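Local coordinates for chitinase (Chromobacterium violaceum, PDB 4TXG), which probably binds chitin and hydrolyses its glycosidic bonds, as a family 18 glycoside hydrolase with a TIM-barrel catalytic domain, at residues Val370-Phe383 against Gly437-Arg449. Sequence-based numbering, arbitrary orientation.
Sequences VPASGYLLRGMETF and GYLNTDWAYHYYR
Y438 brings CD1 of its ring to 4.0 Å from G374 CA where, in the TIM barrel of this family 18 chitinase, helix 441-448 packs on the loop and short helix that leave barrel strand 365-371. Glycine makes room here, since a beta carbon would point into the Y438 ring and crowd the W443 indole. A water donates to Y438 O and A372 O and accepts from G374 N, joining the two backbones. N440 suits the N-cap: its short side chain folds back so that OD1 accepts the first-turn N-H of W443 from above the carbonyl plane. The W443 indole, its CG anti to the backbone N (chi1 179°), reaches across: CH2 meets G374 CA, and L377 CD1 touches the edge at CZ3. Its NE1 is bonded to S702 O. A444 is small enough for its CB to come within 3.7 Å of A372 CB. Y447 offers a face to L377, whose CD1 sits 3.6 Å from the ring centroid, 5° off the normal, a CH-pi contact suited to branched leucine, whose CD2 reaches the hydroxyl end. Y447 OH meets the F383 ring edge and shares a second water with L377 O and E381 O. Y448 carries the largest share: V370 CG2 packs on its CZ, its edge turns toward the face of F383 in an offset edge-to-face pair, planes at 65°, and its OH donates to P371 O, 2.7 Å away, in the carbonyl plane on a lone pair.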
loop_
_atom_site.group_PDB
_atom_site.type_symbol
_atom_site.label_atom_id
_atom_site.label_comp_id
_atom_site.label_asym_id
_atom_site.label_seq_id
_atom_site.Cartn_x
_atom_site.Cartn_y
_atom_site.Cartn_z
ATOM N N VAL A 370 1.499 1.734 -0.567
ATOM C CA VAL A 370 1.235 2.867 0.311
ATOM C C VAL A 370 1.110 2.380 1.757
ATOM O O VAL A 370 0.694 1.245 1.999
ATOM C CB VAL A 370 -0.048 3.630 -0.126
ATOM C CG1 VAL A 370 0.122 4.225 -1.522
ATOM C CG2 VAL A 370 -1.275 2.717 -0.090
ATOM N N PRO A 371 1.499 3.224 2.723
ATOM C CA PRO A 371 1.548 2.740 4.104
ATOM C C PRO A 371 0.164 2.537 4.729
ATOM O O PRO A 371 -0.784 3.261 4.415
ATOM C CB PRO A 371 2.330 3.845 4.837
ATOM C CG PRO A 371 2.114 5.078 4.008
ATOM C CD PRO A 371 2.047 4.586 2.579
ATOM N N ALA A 372 0.051 1.538 5.598
ATOM C CA ALA A 372 -1.171 1.366 6.392
ATOM C C ALA A 372 -1.073 2.119 7.719
ATOM O O ALA A 372 -2.088 2.404 8.362
ATOM C CB ALA A 372 -1.442 -0.125 6.655
ATOM N N SER A 373 0.155 2.452 8.113
ATOM C CA SER A 373 0.436 3.071 9.419
ATOM C C SER A 373 -0.155 4.469 9.612
ATOM O O SER A 373 0.179 5.396 8.880
ATOM C CB SER A 373 1.948 3.157 9.638
ATOM O OG SER A 373 2.236 3.939 10.774
ATOM N N GLY A 374 -1.001 4.622 10.626
ATOM C CA GLY A 374 -1.549 5.922 10.955
ATOM C C GLY A 374 -0.472 6.904 11.383
ATOM O O GLY A 374 -0.636 8.116 11.232
ATOM N N TYR A 375 0.634 6.384 11.914
ATOM C CA TYR A 375 1.761 7.238 12.273
ATOM C C TYR A 375 2.397 7.857 11.021
ATOM O O TYR A 375 2.550 9.078 10.936
ATOM C CB TYR A 375 2.798 6.438 13.066
ATOM C CG TYR A 375 4.207 7.007 13.023
ATOM C CD1 TYR A 375 4.579 8.080 13.827
ATOM C CD2 TYR A 375 5.171 6.451 12.179
ATOM C CE1 TYR A 375 5.875 8.586 13.791
ATOM C CE2 TYR A 375 6.460 6.953 12.131
ATOM C CZ TYR A 375 6.807 8.020 12.940
ATOM O OH TYR A 375 8.088 8.514 12.893
ATOM N N LEU A 376 2.753 7.019 10.050
ATOM C CA LEU A 376 3.336 7.531 8.804
ATOM C C LEU A 376 2.397 8.509 8.107
ATOM O O LEU A 376 2.827 9.545 7.606
ATOM C CB LEU A 376 3.677 6.383 7.850
ATOM C CG LEU A 376 4.765 5.413 8.314
ATOM C CD1 LEU A 376 4.952 4.262 7.326
ATOM C CD2 LEU A 376 6.079 6.156 8.519
ATOM N N LEU A 377 1.111 8.178 8.079
ATOM C CA LEU A 377 0.144 8.989 7.349
ATOM C C LEU A 377 -0.090 10.344 8.002
ATOM O O LEU A 377 -0.565 11.281 7.348
ATOM C CB LEU A 377 -1.177 8.226 7.218
ATOM C CG LEU A 377 -1.137 7.039 6.247
ATOM C CD1 LEU A 377 -2.387 6.181 6.420
ATOM C CD2 LEU A 377 -0.989 7.473 4.781
ATOM N N ARG A 378 0.258 10.469 9.284
ATOM C CA ARG A 378 0.084 11.759 9.954
ATOM C C ARG A 378 0.990 12.816 9.309
ATOM O O ARG A 378 0.725 14.012 9.397
ATOM C CB ARG A 378 0.375 11.641 11.451
ATOM C CG ARG A 378 0.113 12.921 12.235
ATOM C CD ARG A 378 0.208 12.666 13.731
ATOM N NE ARG A 378 -0.812 11.730 14.198
ATOM C CZ ARG A 378 -1.971 12.090 14.744
ATOM N NH1 ARG A 378 -2.271 13.369 14.889
ATOM N NH2 ARG A 378 -2.831 11.160 15.155
ATOM N N GLY A 379 2.047 12.365 8.642
ATOM C CA GLY A 379 2.955 13.272 7.963
ATOM C C GLY A 379 2.749 13.324 6.458
ATOM O O GLY A 379 3.618 13.795 5.736
ATOM N N MET A 380 1.606 12.847 5.981
ATOM C CA MET A 380 1.363 12.822 4.538
ATOM C C MET A 380 0.122 13.625 4.124
ATOM O O MET A 380 -0.536 13.300 3.126
ATOM C CB MET A 380 1.279 11.359 4.071
ATOM C CG MET A 380 2.632 10.647 4.263
ATOM S SD MET A 380 2.656 8.858 4.058
ATOM C CE MET A 380 2.217 8.740 2.333
ATOM N N GLU A 381 -0.156 14.685 4.891
ATOM C CA GLU A 381 -1.219 15.648 4.600
ATOM C C GLU A 381 -2.545 14.920 4.354
ATOM O O GLU A 381 -3.017 14.236 5.254
ATOM C CB GLU A 381 -0.797 16.551 3.428
ATOM C CG GLU A 381 0.492 17.328 3.816
ATOM C CD GLU A 381 0.888 18.440 2.860
ATOM O OE1 GLU A 381 0.136 18.715 1.898
ATOM O OE2 GLU A 381 1.964 19.056 3.089
ATOM N N THR A 382 -3.128 15.043 3.164
ATOM C CA THR A 382 -4.337 14.281 2.829
ATOM C C THR A 382 -4.110 13.296 1.677
ATOM O O THR A 382 -5.063 12.875 1.012
ATOM C CB THR A 382 -5.510 15.216 2.445
ATOM O OG1 THR A 382 -5.178 15.960 1.260
ATOM C CG2 THR A 382 -5.816 16.188 3.572
ATOM N N PHE A 383 -2.857 12.916 1.457
ATOM C CA PHE A 383 -2.494 12.044 0.335
ATOM C C PHE A 383 -3.106 12.554 -0.974
ATOM O O PHE A 383 -3.786 11.818 -1.697
ATOM C CB PHE A 383 -2.918 10.593 0.600
ATOM C CG PHE A 383 -1.942 9.587 0.045
ATOM C CD1 PHE A 383 -1.503 9.692 -1.269
ATOM C CD2 PHE A 383 -1.426 8.580 0.844
ATOM C CE1 PHE A 383 -0.597 8.788 -1.789
ATOM C CE2 PHE A 383 -0.510 7.676 0.323
ATOM C CZ PHE A 383 -0.099 7.786 -0.984
ATOM N N GLY A 437 -9.150 2.525 17.331
ATOM C CA GLY A 437 -7.786 2.010 17.257
ATOM C C GLY A 437 -7.394 1.823 15.799
ATOM O O GLY A 437 -8.199 1.331 15.022
ATOM N N TYR A 438 -6.170 2.195 15.420
ATOM C CA TYR A 438 -5.866 2.331 13.989
ATOM C C TYR A 438 -4.845 1.357 13.401
ATOM O O TYR A 438 -4.609 1.390 12.195
ATOM C CB TYR A 438 -5.393 3.760 13.688
ATOM C CG TYR A 438 -4.216 4.192 14.522
ATOM C CD1 TYR A 438 -2.914 3.907 14.124
ATOM C CD2 TYR A 438 -4.409 4.869 15.716
ATOM C CE1 TYR A 438 -1.835 4.291 14.901
ATOM C CE2 TYR A 438 -3.339 5.262 16.491
ATOM C CZ TYR A 438 -2.060 4.973 16.081
ATOM O OH TYR A 438 -1.002 5.365 16.867
ATOM N N LEU A 439 -4.237 0.497 14.219
ATOM C CA LEU A 439 -3.216 -0.421 13.706
ATOM C C LEU A 439 -3.861 -1.684 13.147
ATOM O O LEU A 439 -3.659 -2.789 13.661
ATOM C CB LEU A 439 -2.196 -0.787 14.801
ATOM C CG LEU A 439 -1.171 0.294 15.153
ATOM C CD1 LEU A 439 -0.189 -0.203 16.202
ATOM C CD2 LEU A 439 -0.431 0.749 13.895
ATOM N N ASN A 440 -4.644 -1.521 12.092
ATOM C CA ASN A 440 -5.341 -2.659 11.515
ATOM C C ASN A 440 -5.756 -2.375 10.082
ATOM O O ASN A 440 -5.858 -1.225 9.671
ATOM C CB ASN A 440 -6.563 -3.030 12.370
ATOM C CG ASN A 440 -7.528 -1.863 12.544
ATOM O OD1 ASN A 440 -8.409 -1.654 11.716
ATOM N ND2 ASN A 440 -7.357 -1.093 13.619
ATOM N N THR A 441 -5.971 -3.451 9.333
ATOM C CA THR A 441 -6.283 -3.399 7.909
ATOM C C THR A 441 -7.552 -2.603 7.625
ATOM O O THR A 441 -7.600 -1.796 6.688
ATOM C CB THR A 441 -6.429 -4.837 7.367
ATOM O OG1 THR A 441 -5.202 -5.540 7.612
ATOM C CG2 THR A 441 -6.727 -4.850 5.864
ATOM N N ASP A 442 -8.565 -2.816 8.457
ATOM C CA ASP A 442 -9.863 -2.163 8.284
ATOM C C ASP A 442 -9.707 -0.647 8.383
ATOM O O ASP A 442 -10.307 0.092 7.588
ATOM C CB ASP A 442 -10.861 -2.691 9.328
ATOM C CG ASP A 442 -12.243 -2.079 9.201
ATOM O OD1 ASP A 442 -13.083 -2.612 8.438
ATOM O OD2 ASP A 442 -12.508 -1.073 9.895
ATOM N N TRP A 443 -8.883 -0.181 9.325
ATOM C CA TRP A 443 -8.708 1.265 9.510
ATOM C C TRP A 443 -8.014 1.855 8.288
ATOM O O TRP A 443 -8.427 2.897 7.761
ATOM C CB TRP A 443 -7.902 1.591 10.786
ATOM C CG TRP A 443 -7.714 3.083 10.952
ATOM C CD1 TRP A 443 -8.531 3.946 11.624
ATOM C CD2 TRP A 443 -6.664 3.880 10.388
ATOM N NE1 TRP A 443 -8.046 5.235 11.525
ATOM C CE2 TRP A 443 -6.897 5.218 10.772
ATOM C CE3 TRP A 443 -5.533 3.585 9.608
ATOM C CZ2 TRP A 443 -6.053 6.267 10.398
ATOM C CZ3 TRP A 443 -4.695 4.628 9.224
ATOM C CH2 TRP A 443 -4.960 5.957 9.622
ATOM N N ALA A 444 -6.957 1.184 7.832
ATOM C CA ALA A 444 -6.195 1.659 6.679
ATOM C C ALA A 444 -7.054 1.723 5.417
ATOM O O ALA A 444 -6.961 2.671 4.641
ATOM C CB ALA A 444 -4.980 0.768 6.449
ATOM N N TYR A 445 -7.871 0.696 5.189
ATOM C CA TYR A 445 -8.793 0.724 4.058
ATOM C C TYR A 445 -9.676 1.971 4.131
ATOM O O TYR A 445 -9.851 2.707 3.148
ATOM C CB TYR A 445 -9.662 -0.538 4.037
ATOM C CG TYR A 445 -10.909 -0.385 3.197
ATOM C CD1 TYR A 445 -10.842 -0.395 1.802
ATOM C CD2 TYR A 445 -12.151 -0.220 3.796
ATOM C CE1 TYR A 445 -11.984 -0.244 1.033
ATOM C CE2 TYR A 445 -13.297 -0.075 3.027
ATOM C CZ TYR A 445 -13.205 -0.082 1.656
ATOM O OH TYR A 445 -14.352 0.077 0.898
ATOM N N HIS A 446 -10.234 2.212 5.305
ATOM C CA HIS A 446 -11.155 3.329 5.455
ATOM C C HIS A 446 -10.446 4.671 5.322
ATOM O O HIS A 446 -11.045 5.641 4.837
ATOM C CB HIS A 446 -11.901 3.211 6.780
ATOM C CG HIS A 446 -13.045 2.249 6.699
ATOM N ND1 HIS A 446 -14.139 2.486 5.900
ATOM C CD2 HIS A 446 -13.227 1.025 7.250
ATOM C CE1 HIS A 446 -14.975 1.461 5.989
ATOM N NE2 HIS A 446 -14.450 0.568 6.805
ATOM N N TYR A 447 -9.173 4.724 5.703
ATOM C CA TYR A 447 -8.383 5.923 5.440
ATOM C C TYR A 447 -8.354 6.213 3.930
ATOM O O TYR A 447 -8.627 7.336 3.491
ATOM C CB TYR A 447 -6.938 5.778 5.985
ATOM C CG TYR A 447 -6.018 6.871 5.470
ATOM C CD1 TYR A 447 -5.364 6.735 4.247
ATOM C CD2 TYR A 447 -5.836 8.059 6.181
ATOM C CE1 TYR A 447 -4.557 7.738 3.753
ATOM C CE2 TYR A 447 -5.019 9.064 5.686
ATOM C CZ TYR A 447 -4.385 8.892 4.466
ATOM O OH TYR A 447 -3.551 9.889 3.951
ATOM N N TYR A 448 -8.016 5.205 3.136
ATOM C CA TYR A 448 -7.817 5.440 1.702
ATOM C C TYR A 448 -9.122 5.743 0.963
ATOM O O TYR A 448 -9.100 6.374 -0.093
ATOM C CB TYR A 448 -7.066 4.251 1.067
ATOM C CG TYR A 448 -5.592 4.367 1.422
ATOM C CD1 TYR A 448 -4.782 5.284 0.770
ATOM C CD2 TYR A 448 -5.033 3.614 2.450
ATOM C CE1 TYR A 448 -3.448 5.448 1.115
ATOM C CE2 TYR A 448 -3.689 3.768 2.804
ATOM C CZ TYR A 448 -2.904 4.683 2.126
ATOM O OH TYR A 448 -1.568 4.866 2.456
ATOM N N ARG A 449 -10.262 5.344 1.525
ATOM C CA ARG A 449 -11.542 5.681 0.901
ATOM C C ARG A 449 -11.853 7.173 0.963
ATOM O O ARG A 449 -12.775 7.646 0.297
ATOM C CB ARG A 449 -12.682 4.897 1.550
ATOM C CG ARG A 449 -12.668 3.424 1.186
ATOM C CD ARG A 449 -13.053 3.231 -0.292
ATOM N NE ARG A 449 -14.494 3.415 -0.437
ATOM C CZ ARG A 449 -15.060 4.539 -0.827
ATOM N NH1 ARG A 449 -14.306 5.580 -1.157
ATOM N NH2 ARG A 449 -16.375 4.624 -0.900
HETATM O O HOH W 1 -2.276 2.110 11.093
HETATM O O HOH W 2 -2.860 11.649 5.904
#